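Erythromycin C-12 hydroxylase (Saccharopolyspora erythraea, PDB 2XFH) hydroxylates the macrolactone ring of erythromycin D at C-12 to give erythromycin C, as a heme-dependent cytochrome P450 monooxygenase using NADPH and O2. Local coordinates at residues D32-M37 against W315-N320; R96-V101 against R224-E229; L152-M157 against T194-A199; P286-M291 against E390-G395. The protein carries 1 engineered substitution. One frame throughout, in Å; residues are numbered along the deposited sequence.

Contact 1 of 4, residues D32-M37 against W315-N320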
# COMPACT_ATOMS: atom_id res chain seq x y z
N ASP A 32 6.12 -9.49 18.66
CA ASP A 32 6.05 -10.07 20.01
C ASP A 32 4.89 -9.44 20.81
O ASP A 32 4.11 -10.14 21.41
CB ASP A 32 7.37 -9.84 20.76
CG ASP A 32 8.50 -10.76 20.29
OD1 ASP A 32 8.21 -11.83 19.69
OD2 ASP A 32 9.68 -10.41 20.54
N TRP A 33 4.81 -8.12 20.81
CA TRP A 33 3.76 -7.41 21.57
C TRP A 33 2.35 -7.79 21.10
O TRP A 33 1.45 -8.04 21.91
CB TRP A 33 3.96 -5.90 21.50
CG TRP A 33 2.90 -5.08 22.20
CD1 TRP A 33 2.75 -4.91 23.55
CD2 TRP A 33 1.85 -4.30 21.59
NE1 TRP A 33 1.68 -4.07 23.81
CE2 TRP A 33 1.11 -3.69 22.63
CE3 TRP A 33 1.48 -4.05 20.26
CZ2 TRP A 33 0.02 -2.85 22.38
CZ3 TRP A 33 0.39 -3.22 20.02
CH2 TRP A 33 -0.32 -2.62 21.07
N LEU A 34 2.19 -7.87 19.78
CA LEU A 34 0.90 -8.21 19.16
C LEU A 34 0.46 -9.63 19.56
O LEU A 34 -0.73 -9.90 19.73
CB LEU A 34 0.99 -8.06 17.62
CG LEU A 34 1.14 -6.65 17.02
CD1 LEU A 34 1.35 -6.71 15.50
CD2 LEU A 34 -0.05 -5.82 17.31
N GLY A 35 1.45 -10.51 19.71
CA GLY A 35 1.24 -11.89 20.18
C GLY A 35 0.63 -11.92 21.57
O GLY A 35 -0.39 -12.57 21.78
N THR A 36 1.23 -11.17 22.50
CA THR A 36 0.74 -11.07 23.88
C THR A 36 -0.67 -10.47 23.96
O THR A 36 -1.48 -10.85 24.80
CB THR A 36 1.70 -10.26 24.79
OG1 THR A 36 1.74 -8.90 24.35
CG2 THR A 36 3.14 -10.84 24.77
N MET A 37 -0.96 -9.54 23.06
CA MET A 37 -2.30 -8.95 23.00
C MET A 37 -3.37 -9.93 22.50
O MET A 37 -4.43 -10.01 23.10
CB MET A 37 -2.27 -7.66 22.21
CG MET A 37 -1.30 -6.62 22.82
SD MET A 37 -1.62 -6.22 24.57
CE MET A 37 -2.93 -5.03 24.36
N TRP A 315 -5.68 -4.34 13.50
CA TRP A 315 -4.32 -4.72 13.23
C TRP A 315 -4.25 -5.89 12.26
O TRP A 315 -4.27 -7.06 12.67
CB TRP A 315 -3.57 -5.05 14.52
CG TRP A 315 -3.21 -3.85 15.32
CD1 TRP A 315 -3.99 -3.21 16.24
CD2 TRP A 315 -1.96 -3.15 15.28
NE1 TRP A 315 -3.30 -2.13 16.76
CE2 TRP A 315 -2.05 -2.08 16.19
CE3 TRP A 315 -0.78 -3.32 14.54
CZ2 TRP A 315 -0.99 -1.19 16.41
CZ3 TRP A 315 0.28 -2.43 14.76
CH2 TRP A 315 0.16 -1.39 15.69
N VAL A 316 -4.23 -5.56 10.96
CA VAL A 316 -3.96 -6.54 9.88
C VAL A 316 -2.69 -7.39 10.15
O VAL A 316 -2.67 -8.62 9.92
CB VAL A 316 -3.81 -5.80 8.51
CG1 VAL A 316 -3.07 -6.66 7.46
CG2 VAL A 316 -5.17 -5.36 8.01
N LEU A 317 -1.64 -6.74 10.62
CA LEU A 317 -0.42 -7.45 10.97
C LEU A 317 -0.65 -8.56 12.00
O LEU A 317 -0.16 -9.67 11.82
CB LEU A 317 0.69 -6.47 11.42
CG LEU A 317 2.05 -7.10 11.78
CD1 LEU A 317 2.62 -7.98 10.64
CD2 LEU A 317 3.03 -5.97 12.14
N SER A 318 -1.45 -8.27 13.03
CA SER A 318 -1.72 -9.25 14.09
C SER A 318 -2.62 -10.36 13.58
O SER A 318 -2.39 -11.53 13.86
CB SER A 318 -2.38 -8.54 15.28
OG SER A 318 -2.53 -9.40 16.40
N ALA A 319 -3.63 -9.98 12.80
CA ALA A 319 -4.56 -10.93 12.22
C ALA A 319 -3.85 -11.93 11.29
O ALA A 319 -4.13 -13.14 11.30
CB ALA A 319 -5.69 -10.15 11.46
N ASN A 320 -2.91 -11.43 10.50
CA ASN A 320 -2.13 -12.25 9.57
C ASN A 320 -1.22 -13.23 10.32
O ASN A 320 -0.81 -14.21 9.74
CB ASN A 320 -1.29 -11.38 8.63
CG ASN A 320 -2.14 -10.64 7.57
OD1 ASN A 320 -3.35 -10.84 7.48
ND2 ASN A 320 -1.51 -9.77 6.81

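Contact 2 of 4, residues R96-V101 against R224-E229. With HEM (protoporphyrin IX containing Fe), chain B.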
# COMPACT_ATOMS: atom_id res chain seq x y z
N ARG A 96 -20.37 3.05 -2.62
CA ARG A 96 -20.62 2.25 -3.81
C ARG A 96 -20.74 3.12 -5.06
O ARG A 96 -20.23 2.78 -6.14
CB ARG A 96 -21.90 1.41 -3.60
CG ARG A 96 -22.36 0.58 -4.79
CD ARG A 96 -21.30 -0.34 -5.31
NE ARG A 96 -21.88 -1.48 -6.03
CZ ARG A 96 -21.26 -2.21 -6.95
NH1 ARG A 96 -20.00 -1.95 -7.31
NH2 ARG A 96 -21.91 -3.21 -7.53
N ALA A 97 -21.41 4.26 -4.92
CA ALA A 97 -21.71 5.07 -6.09
C ALA A 97 -20.41 5.64 -6.65
O ALA A 97 -20.16 5.53 -7.85
CB ALA A 97 -22.74 6.17 -5.76
N LEU A 98 -19.55 6.20 -5.78
CA LEU A 98 -18.27 6.78 -6.23
C LEU A 98 -17.24 5.76 -6.73
O LEU A 98 -16.60 5.96 -7.75
CB LEU A 98 -17.68 7.70 -5.15
CG LEU A 98 -16.39 8.50 -5.43
CD1 LEU A 98 -16.55 9.38 -6.66
CD2 LEU A 98 -16.00 9.37 -4.26
N ARG A 99 -17.07 4.65 -6.02
CA ARG A 99 -16.18 3.59 -6.51
C ARG A 99 -16.63 3.02 -7.88
O ARG A 99 -15.80 2.64 -8.70
CB ARG A 99 -16.02 2.50 -5.45
CG ARG A 99 -15.18 1.30 -5.91
CD ARG A 99 -14.69 0.52 -4.69
NE ARG A 99 -14.00 -0.70 -5.10
CZ ARG A 99 -13.03 -1.29 -4.41
NH1 ARG A 99 -12.62 -0.77 -3.26
NH2 ARG A 99 -12.46 -2.40 -4.87
N LYS A 100 -17.93 3.01 -8.13
CA LYS A 100 -18.44 2.68 -9.46
C LYS A 100 -17.93 3.62 -10.57
O LYS A 100 -17.47 3.19 -11.64
CB LYS A 100 -19.97 2.65 -9.47
CG LYS A 100 -20.51 1.28 -9.16
CD LYS A 100 -21.94 1.40 -8.66
CE LYS A 100 -22.90 0.98 -9.71
NZ LYS A 100 -22.67 -0.47 -10.01
N VAL A 101 -18.03 4.92 -10.30
CA VAL A 101 -17.57 5.94 -11.24
C VAL A 101 -16.07 5.83 -11.52
O VAL A 101 -15.61 5.82 -12.67
CB VAL A 101 -17.90 7.35 -10.71
CG1 VAL A 101 -17.44 8.41 -11.71
CG2 VAL A 101 -19.38 7.47 -10.45
N ARG A 224 -23.90 10.20 -11.96
CA ARG A 224 -22.76 10.71 -11.17
C ARG A 224 -21.47 10.83 -12.00
O ARG A 224 -20.96 9.81 -12.55
CB ARG A 224 -22.55 9.81 -9.95
CG ARG A 224 -21.34 10.13 -9.05
CD ARG A 224 -21.67 11.16 -7.97
NE ARG A 224 -20.91 10.97 -6.72
CZ ARG A 224 -19.81 11.65 -6.40
NH1 ARG A 224 -19.30 12.55 -7.23
NH2 ARG A 224 -19.21 11.42 -5.24
N ALA A 225 -20.98 12.07 -12.11
CA ALA A 225 -19.75 12.42 -12.80
C ALA A 225 -18.77 13.04 -11.80
O ALA A 225 -19.19 13.55 -10.75
CB ALA A 225 -20.05 13.41 -13.91
N LEU A 226 -17.49 13.00 -12.13
CA LEU A 226 -16.45 13.59 -11.30
C LEU A 226 -16.10 15.00 -11.77
O LEU A 226 -15.94 15.21 -12.96
CB LEU A 226 -15.18 12.74 -11.38
CG LEU A 226 -15.26 11.24 -11.06
CD1 LEU A 226 -13.91 10.50 -11.31
CD2 LEU A 226 -15.70 11.05 -9.65
N ASP A 227 -15.97 15.96 -10.85
CA ASP A 227 -15.37 17.26 -11.18
C ASP A 227 -13.84 17.19 -11.11
O ASP A 227 -13.26 16.17 -10.67
CB ASP A 227 -15.97 18.40 -10.31
CG ASP A 227 -15.67 18.24 -8.81
OD1 ASP A 227 -14.68 17.58 -8.47
OD2 ASP A 227 -16.41 18.78 -7.95
N ASP A 228 -13.16 18.25 -11.54
CA ASP A 228 -11.71 18.22 -11.67
C ASP A 228 -11.09 18.03 -10.29
O ASP A 228 -10.05 17.39 -10.18
CB ASP A 228 -11.18 19.52 -12.26
CG ASP A 228 -11.52 19.69 -13.72
OD1 ASP A 228 -12.01 18.75 -14.39
OD2 ASP A 228 -11.27 20.80 -14.20
N GLU A 229 -11.72 18.61 -9.27
CA GLU A 229 -11.26 18.40 -7.88
C GLU A 229 -11.28 16.93 -7.51
O GLU A 229 -10.25 16.38 -7.11
CB GLU A 229 -12.04 19.24 -6.87
CG GLU A 229 -11.47 19.11 -5.47
CD GLU A 229 -12.37 19.68 -4.38
OE1 GLU A 229 -13.40 20.32 -4.69
OE2 GLU A 229 -12.02 19.47 -3.20
CHA HEM B . -7.59 0.67 -0.19
CHB HEM B . -3.56 -1.76 0.86
CHC HEM B . -1.71 -0.93 -3.50
CHD HEM B . -5.36 2.17 -4.23
C1A HEM B . -6.68 -0.13 0.44
C2A HEM B . -6.85 -0.77 1.71
C3A HEM B . -5.73 -1.41 2.02
C4A HEM B . -4.82 -1.22 0.93
CMA HEM B . -5.47 -2.29 3.29
CAA HEM B . -8.13 -0.72 2.55
CBA HEM B . -8.24 0.54 3.38
CGA HEM B . -9.49 0.51 4.23
O1A HEM B . -10.20 -0.52 4.31
O2A HEM B . -9.78 1.52 4.91
C1B HEM B . -2.73 -1.80 -0.22
C2B HEM B . -1.49 -2.56 -0.34
C3B HEM B . -0.99 -2.30 -1.58
C4B HEM B . -1.90 -1.41 -2.23
CMB HEM B . -0.84 -3.46 0.73
CAB HEM B . 0.29 -2.80 -2.30
CBB HEM B . 1.02 -3.89 -1.97
C1C HEM B . -2.52 0.01 -4.09
C2C HEM B . -2.36 0.56 -5.42
C3C HEM B . -3.39 1.40 -5.61
C4C HEM B . -4.21 1.42 -4.42
CMC HEM B . -1.25 0.20 -6.42
CAC HEM B . -3.61 2.20 -6.88
CBC HEM B . -4.87 2.52 -7.21
C1D HEM B . -6.32 2.07 -3.26
C2D HEM B . -7.57 2.80 -3.20
C3D HEM B . -8.23 2.35 -1.91
C4D HEM B . -7.34 1.36 -1.34
CMD HEM B . -8.13 3.85 -4.19
CAD HEM B . -9.58 2.75 -1.35
CBD HEM B . -10.56 1.63 -1.78
CGD HEM B . -11.93 1.94 -1.20
O1D HEM B . -12.02 2.73 -0.20
O2D HEM B . -12.94 1.40 -1.72
NA HEM B . -5.42 -0.42 -0.03
NB HEM B . -2.95 -1.12 -1.37
NC HEM B . -3.66 0.53 -3.52
ND HEM B . -6.24 1.23 -2.15
FE HEM B . -4.59 0.01 -1.78

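Contact 3 of 4, residues L152-M157 against T194-A199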
# COMPACT_ATOMS: atom_id res chain seq x y z
N LEU A 152 -1.66 8.08 -16.35
CA LEU A 152 -2.33 9.38 -16.29
C LEU A 152 -2.22 10.21 -17.56
O LEU A 152 -3.02 11.12 -17.76
CB LEU A 152 -1.78 10.18 -15.11
CG LEU A 152 -2.52 10.28 -13.77
CD1 LEU A 152 -3.80 9.43 -13.59
CD2 LEU A 152 -1.59 10.20 -12.56
N GLY A 153 -1.25 9.93 -18.41
CA GLY A 153 -1.06 10.67 -19.65
C GLY A 153 -0.21 11.92 -19.52
O GLY A 153 -0.38 12.88 -20.28
N LEU A 154 0.72 11.92 -18.57
CA LEU A 154 1.52 13.13 -18.34
C LEU A 154 2.71 13.23 -19.30
O LEU A 154 3.36 12.23 -19.58
CB LEU A 154 2.01 13.19 -16.89
CG LEU A 154 1.02 12.99 -15.75
CD1 LEU A 154 1.80 13.08 -14.43
CD2 LEU A 154 -0.16 13.95 -15.77
N PRO A 155 3.00 14.44 -19.80
CA PRO A 155 4.13 14.61 -20.72
C PRO A 155 5.41 14.17 -20.00
O PRO A 155 5.58 14.52 -18.84
CB PRO A 155 4.14 16.11 -20.97
CG PRO A 155 2.70 16.53 -20.73
CD PRO A 155 2.29 15.72 -19.56
N PRO A 156 6.28 13.39 -20.67
CA PRO A 156 7.50 12.89 -20.03
C PRO A 156 8.27 14.00 -19.31
O PRO A 156 8.93 13.76 -18.31
CB PRO A 156 8.32 12.36 -21.20
CG PRO A 156 7.30 11.93 -22.19
CD PRO A 156 6.19 12.94 -22.08
N MET A 157 8.17 15.23 -19.82
CA MET A 157 8.92 16.34 -19.24
C MET A 157 8.43 16.70 -17.82
O MET A 157 9.17 17.34 -17.05
CB MET A 157 8.87 17.57 -20.15
CG MET A 157 7.62 18.41 -20.00
SD MET A 157 7.37 19.62 -21.31
CE MET A 157 6.79 18.56 -22.64
N THR A 194 -1.61 18.61 -6.22
CA THR A 194 -3.04 18.56 -6.48
C THR A 194 -3.42 19.63 -7.49
O THR A 194 -4.16 19.35 -8.42
CB THR A 194 -3.86 18.70 -5.20
OG1 THR A 194 -3.57 17.59 -4.34
CG2 THR A 194 -5.35 18.72 -5.50
N ALA A 195 -2.86 20.84 -7.33
CA ALA A 195 -3.02 21.92 -8.30
C ALA A 195 -2.67 21.43 -9.69
O ALA A 195 -3.46 21.60 -10.61
CB ALA A 195 -2.16 23.14 -7.92
N TYR A 196 -1.48 20.82 -9.82
CA TYR A 196 -1.00 20.28 -11.10
C TYR A 196 -1.97 19.30 -11.75
O TYR A 196 -2.26 19.39 -12.96
CB TYR A 196 0.37 19.60 -10.89
CG TYR A 196 0.86 18.83 -12.09
CD1 TYR A 196 1.55 19.48 -13.11
CD2 TYR A 196 0.64 17.45 -12.21
CE1 TYR A 196 1.99 18.78 -14.22
CE2 TYR A 196 1.06 16.76 -13.31
CZ TYR A 196 1.72 17.42 -14.32
OH TYR A 196 2.16 16.72 -15.41
N LEU A 197 -2.47 18.37 -10.95
CA LEU A 197 -3.34 17.33 -11.51
C LEU A 197 -4.67 17.94 -11.91
O LEU A 197 -5.21 17.56 -12.94
CB LEU A 197 -3.52 16.17 -10.53
CG LEU A 197 -2.32 15.22 -10.59
CD1 LEU A 197 -2.29 14.22 -9.42
CD2 LEU A 197 -2.28 14.48 -11.94
N LYS A 198 -5.18 18.88 -11.12
CA LYS A 198 -6.44 19.56 -11.39
C LYS A 198 -6.36 20.29 -12.71
O LYS A 198 -7.34 20.30 -13.48
CB LYS A 198 -6.81 20.52 -10.24
CG LYS A 198 -8.22 21.12 -10.32
CD LYS A 198 -8.62 21.92 -9.08
CE LYS A 198 -10.00 22.51 -9.26
NZ LYS A 198 -10.27 23.64 -8.29
N ALA A 199 -5.22 20.94 -12.97
CA ALA A 199 -4.96 21.59 -14.26
C ALA A 199 -4.90 20.58 -15.41
O ALA A 199 -5.31 20.90 -16.52
CB ALA A 199 -3.68 22.44 -14.22

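Contact 4 of 4, residues P286-M291 against E390-G395. With CL6 (1-[(2-chlorophenyl)(diphenyl)methyl]-1H-imidazole), chain C; HEM (protoporphyrin IX containing Fe), chain B.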
# COMPACT_ATOMS: atom_id res chain seq x y z
N PRO A 286 2.77 -7.24 5.81
CA PRO A 286 1.82 -6.34 5.14
C PRO A 286 2.37 -4.92 5.15
O PRO A 286 2.75 -4.45 6.22
CB PRO A 286 0.57 -6.45 6.02
CG PRO A 286 1.10 -6.92 7.42
CD PRO A 286 2.16 -7.90 6.98
N PRO A 287 2.43 -4.25 3.98
CA PRO A 287 2.85 -2.85 3.96
C PRO A 287 2.10 -1.96 4.98
O PRO A 287 2.76 -1.12 5.61
CB PRO A 287 2.58 -2.42 2.52
CG PRO A 287 2.83 -3.70 1.73
CD PRO A 287 2.13 -4.73 2.61
N PHE A 288 0.79 -2.15 5.15
CA PHE A 288 -0.01 -1.47 6.18
C PHE A 288 -0.47 -2.40 7.30
O PHE A 288 -1.48 -3.12 7.15
CB PHE A 288 -1.23 -0.78 5.56
CG PHE A 288 -0.87 0.15 4.44
CD1 PHE A 288 -1.14 -0.19 3.13
CD2 PHE A 288 -0.23 1.34 4.71
CE1 PHE A 288 -0.79 0.63 2.09
CE2 PHE A 288 0.12 2.20 3.67
CZ PHE A 288 -0.17 1.85 2.36
N PRO A 289 0.23 -2.39 8.44
CA PRO A 289 -0.19 -3.23 9.56
C PRO A 289 -1.55 -2.90 10.19
O PRO A 289 -2.13 -3.76 10.85
CB PRO A 289 0.91 -2.99 10.63
CG PRO A 289 2.02 -2.37 9.92
CD PRO A 289 1.43 -1.59 8.77
N GLN A 290 -2.07 -1.68 9.99
CA GLN A 290 -3.33 -1.29 10.63
C GLN A 290 -4.23 -0.46 9.71
O GLN A 290 -3.76 0.15 8.75
CB GLN A 290 -3.05 -0.55 11.95
CG GLN A 290 -2.06 0.60 11.83
CD GLN A 290 -1.27 0.86 13.11
OE1 GLN A 290 -1.83 0.98 14.20
NE2 GLN A 290 0.05 0.98 12.97
N MET A 291 -5.53 -0.49 10.00
CA MET A 291 -6.53 0.34 9.34
C MET A 291 -7.40 0.93 10.46
O MET A 291 -7.43 0.40 11.55
CB MET A 291 -7.37 -0.51 8.39
CG MET A 291 -6.53 -1.40 7.46
SD MET A 291 -7.37 -2.89 6.97
CE MET A 291 -8.84 -2.22 6.19
N GLU A 390 9.03 4.62 10.62
CA GLU A 390 8.79 4.56 12.05
C GLU A 390 7.32 4.39 12.39
O GLU A 390 7.00 3.73 13.39
CB GLU A 390 9.49 5.69 12.83
CG GLU A 390 11.01 5.49 12.91
CD GLU A 390 11.59 5.71 14.29
OE1 GLU A 390 11.26 6.73 14.93
OE2 GLU A 390 12.39 4.86 14.74
N GLN A 391 6.45 4.92 11.53
CA GLN A 391 5.01 4.73 11.69
C GLN A 391 4.28 4.51 10.37
O GLN A 391 4.85 4.69 9.29
CB GLN A 391 4.39 5.89 12.48
CG GLN A 391 4.12 5.56 13.95
CD GLN A 391 3.13 4.42 14.13
OE1 GLN A 391 2.16 4.27 13.37
NE2 GLN A 391 3.36 3.59 15.16
N ILE A 392 3.01 4.07 10.49
CA ILE A 392 2.08 3.80 9.37
C ILE A 392 2.44 2.56 8.54
O ILE A 392 1.63 1.64 8.43
CB ILE A 392 1.83 5.05 8.45
CG1 ILE A 392 1.54 6.32 9.27
CG2 ILE A 392 0.71 4.77 7.43
CD1 ILE A 392 0.41 6.20 10.33
N VAL A 393 3.65 2.55 7.98
CA VAL A 393 4.10 1.54 7.02
C VAL A 393 5.02 0.51 7.70
O VAL A 393 5.79 0.86 8.59
CB VAL A 393 4.84 2.25 5.84
CG1 VAL A 393 5.99 1.44 5.31
CG2 VAL A 393 3.84 2.65 4.72
N LEU A 394 4.94 -0.75 7.27
CA LEU A 394 5.86 -1.76 7.76
C LEU A 394 6.90 -2.04 6.67
O LEU A 394 6.64 -2.77 5.73
CB LEU A 394 5.13 -3.04 8.19
CG LEU A 394 6.02 -4.17 8.73
CD1 LEU A 394 6.38 -3.87 10.16
CD2 LEU A 394 5.32 -5.54 8.64
N GLY A 395 8.09 -1.43 6.80
CA GLY A 395 9.20 -1.74 5.89
C GLY A 395 10.26 -0.65 5.94
O GLY A 395 10.33 0.11 6.92
CLAY CL6 C . -2.22 6.21 -0.78
CAX CL6 C . -1.73 5.96 0.92
CAV CL6 C . -0.56 6.61 1.32
CAT CL6 C . -0.10 6.47 2.63
CAS CL6 C . -0.79 5.66 3.53
CAU CL6 C . -1.97 5.01 3.12
CAW CL6 C . -2.46 5.15 1.81
CAR CL6 C . -3.72 4.40 1.41
CAC CL6 C . -4.66 5.39 0.75
CAE CL6 C . -5.35 5.07 -0.41
CAF CL6 C . -6.20 5.98 -1.04
CAD CL6 C . -6.38 7.23 -0.47
CAB CL6 C . -5.70 7.57 0.69
CAA CL6 C . -4.85 6.67 1.31
NAO CL6 C . -3.37 3.31 0.43
CAM CL6 C . -4.23 2.37 0.09
NAN CL6 C . -3.60 1.61 -0.84
CAQ CL6 C . -2.36 2.10 -1.05
CAP CL6 C . -2.22 3.23 -0.24
CAL CL6 C . -4.36 3.76 2.64
CAK CL6 C . -3.78 2.60 3.20
CAI CL6 C . -4.36 2.00 4.32
CAG CL6 C . -5.49 2.56 4.91
CAH CL6 C . -6.08 3.72 4.37
CAJ CL6 C . -5.51 4.30 3.24
CHA HEM B . -7.59 0.67 -0.19
CHB HEM B . -3.56 -1.76 0.86
CHC HEM B . -1.71 -0.93 -3.50
CHD HEM B . -5.36 2.17 -4.23
C1A HEM B . -6.68 -0.13 0.44
C2A HEM B . -6.85 -0.77 1.71
C3A HEM B . -5.73 -1.41 2.02
C4A HEM B . -4.82 -1.22 0.93
CMA HEM B . -5.47 -2.29 3.29
CAA HEM B . -8.13 -0.72 2.55
CBA HEM B . -8.24 0.54 3.38
CGA HEM B . -9.49 0.51 4.23
O1A HEM B . -10.20 -0.52 4.31
O2A HEM B . -9.78 1.52 4.91
C1B HEM B . -2.73 -1.80 -0.22
C2B HEM B . -1.49 -2.56 -0.34
C3B HEM B . -0.99 -2.30 -1.58
C4B HEM B . -1.90 -1.41 -2.23
CMB HEM B . -0.84 -3.46 0.73
CAB HEM B . 0.29 -2.80 -2.30
CBB HEM B . 1.02 -3.89 -1.97
C1C HEM B . -2.52 0.01 -4.09
C2C HEM B . -2.36 0.56 -5.42
C3C HEM B . -3.39 1.40 -5.61
C4C HEM B . -4.21 1.42 -4.42
CMC HEM B . -1.25 0.20 -6.42
CAC HEM B . -3.61 2.20 -6.88
CBC HEM B . -4.87 2.52 -7.21
C1D HEM B . -6.32 2.07 -3.26
C2D HEM B . -7.57 2.80 -3.20
C3D HEM B . -8.23 2.35 -1.91
C4D HEM B . -7.34 1.36 -1.34
CMD HEM B . -8.13 3.85 -4.19
CAD HEM B . -9.58 2.75 -1.35
CBD HEM B . -10.56 1.63 -1.78
CGD HEM B . -11.93 1.94 -1.20
O1D HEM B . -12.02 2.73 -0.20
O2D HEM B . -12.94 1.40 -1.72
NA HEM B . -5.42 -0.42 -0.03
NB HEM B . -2.95 -1.12 -1.37
NC HEM B . -3.66 0.53 -3.52
ND HEM B . -6.24 1.23 -2.15
FE HEM B . -4.59 0.01 -1.78

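Contact 1 of 4, residues D32-M37 against W315-N320
Leu34 fits into the corner formed by Trp315, Leu317 and Ser318. This is packing within the cytochrome P450 fold: the N-terminal helix 27-40 lies against the short helix 316-320, which follows directly on sheet strand 311-315. The two branches of Leu34 divide the work. CD2 sits over one face of the Trp315 indole, offset toward the rim, a CH-pi contact 4.1 Å from the centroid of the six-membered ring. CD1 turns to the next side chain and meets Leu317 CG at 3.8 Å. Nearer its backbone, Leu34 CB packs at 4.0 Å from Ser318 OG. With CG beside the backbone N (chi1 -69°), the fork of Leu34 can reach Trp315 and Leu317 together. Trp33 makes a looser approach: its CZ3, on the ring edge, is 4.4 Å from Trp315 CZ2.

The polar ends are satisfied outside the leucine contact. Trp315 NE1 is hydrogen-bonded to His52 ND1, and its ring also stacks on Phe54. Ser318 OG bonds to Phe54 O and to Arg38 NH1, so it ties the short helix to the loop at Phe54 and, through Arg38, to helix 27-40. Trp315 is the N-cap residue of the short helix.

One face of the Trp33 ring is covered by Met37 CG. Within the same turn, Trp33 O accepts from both Met37 N and Thr36 OG1, the latter 2.6 Å from it.

Contact 2 of 4, residues R96-V101 against R224-E229
Arg99 NH1 donates to two acceptors, heme O2D at 2.7 Å and the backbone O of Phe352, while Leu98 and Val101 of the same helix pack on Arg224 and Leu226. The propionate oxygen lies at the edge of the Arg99 guanidinium, in its plane. The bond is bent, with an N-H...O angle of 146°. The Arg99 side chain is extended from CG to NE, which brings NH1 from the helix to the heme propionate. This helix, 94-103, is the C helix of the P450 fold. His95, one turn earlier, is also hydrogen-bonded to the heme.

Methyl groups of 96-101 make the contact, on Leu226 and on the chain and guanidinium face of Arg224. Leu98 CD1 lies over one face of the Arg224 guanidinium, 3.6 Å from Arg224 NH2. The same methyl touches Leu226 CD2 at 3.5 Å, the two side chains crossing at about a right angle. Val101 and Leu226 instead reach toward each other tip to tip, with Val101 CG1 3.6 Å from Leu226 CG. The other branch, Val101 CG2, meets Arg224 CG at 3.6 Å. The Arg224 chain crosses Val101 at about a right angle and bends at chi2 (88°) and again at chi3, which lays its guanidinium over the end of Leu98. Asp227 OD1 caps the N terminus of helix 228-259 by accepting from Glu230 N.

Arg224 thus offers a face of its guanidinium to Leu98 while its NH1 pairs with Glu230. The short C helix is held on this side by van der Waals packing and hydrogen-bonded to the heme propionate by Arg99, probably helping to balance its negative charge.

Contact 3 of 4, residues L152-M157 against T194-A199
Leu154 and Tyr196 approach from opposite directions, the leucine methyls meeting the hydroxyl end and edge of the ring. CD1 of Leu154 lies near the ring plane, 3.9 Å from Tyr196 CE2. CD2 comes closer to the hydroxyl, 3.6 Å from Tyr196 OH. CG of Tyr196 is anti to its backbone N (chi1 171°), which sends the ring out from the helix toward the loop. Its polar end has a separate partner, a hydrogen bond from OH to Asp158 OD2, so the leucine methyls only flank that oxygen. Pro155 CD is also near Tyr196 OH, at 4.3 Å.

Leu197, one residue on, gives a looser apolar contact. Its CD2 is 4.4 Å from CD2 of both Leu152 and Leu154.

The loop is set up by a Schellman motif. Gly153 takes a positive phi of 88° just after helix 142-152, and the chain turns so that Leu154 faces helix 182-206. Gly153 O also bonds to Arg204 NH2 of that helix. In P450 terms the loop joins the E and F helices and packs on the G helix. Phe162 of helix 159-172 touches all three leucines, and Ala232 and Thr236 of helix 228-259 pack on Leu197.

Contact 4 of 4, residues P286-M291 against E390-G395
Pro287 and Leu394 are joined by the one hydrogen bond across this contact, Leu394 N to Pro287 O at 2.8 Å. It is nearly straight at 166°, with the donor tilted 29° from the carbonyl plane. The same oxygen receives a CA-H...O contact from Val393, its CA at 3.3 Å.

Apolar packing surrounds this bond. Leu394 CB meets Pro289 CG at 3.6 Å. Leu394 CD2 reaches back to Pro286, since CG stands anti to the backbone N (chi1 -180°). Phe288 CE2 touches Val393 CG2 at 3.9 Å.

Ligand contacts form the third group. The inhibitor clotrimazole binds the heme iron through its imidazole NAN at 2.1 Å, and Cys353 is the axial protein ligand. Inhibitor atom CAK, of an unsubstituted phenyl, sits over the centre of one face of the Phe288 ring, 3.6 Å above its plane. The heme meets the edge of the same ring, with Phe288 CD1 3.7 Å from the meso carbon CHB. Phe288 is thus wedged between inhibitor, heme and Val393.

Segment 286-291 lines the active-site pocket through Phe288; 390-395 backs it and comes within about 5 Å of a second clotrimazole at the Ile392 side chain. The first segment leads from helix 274-284 into strand 290-295; the second is loop. Helix 228-259 flanks both, through Val248 on Pro287 and Val393 and Thr245 on Phe288, while Pro286 and Pro289 rest on Leu317 of helix 316-320.

From the N terminus, helix 27-40 waits longest for its partner: contact 1 closes when the chain reaches 315-320. Inside that loop, contact 2 closes between the C helix and 224-229, and contact 3 nests within contact 2, joining the loop after helix 142-152 to helix 182-206. Contacts 2 and 3 touch where Asp228 packs on Lys198. Contact 4 ties the approach to strand 290-295 to the loop before strand 400-402, crossing contact 1. These two also touch, with a probable hydrogen bond from Leu317 N to Pro289 O. Contacts 2 and 4, in series along the chain, both reach the heme. Contacts 1 and 3 lie on opposite sides of the chain's centre.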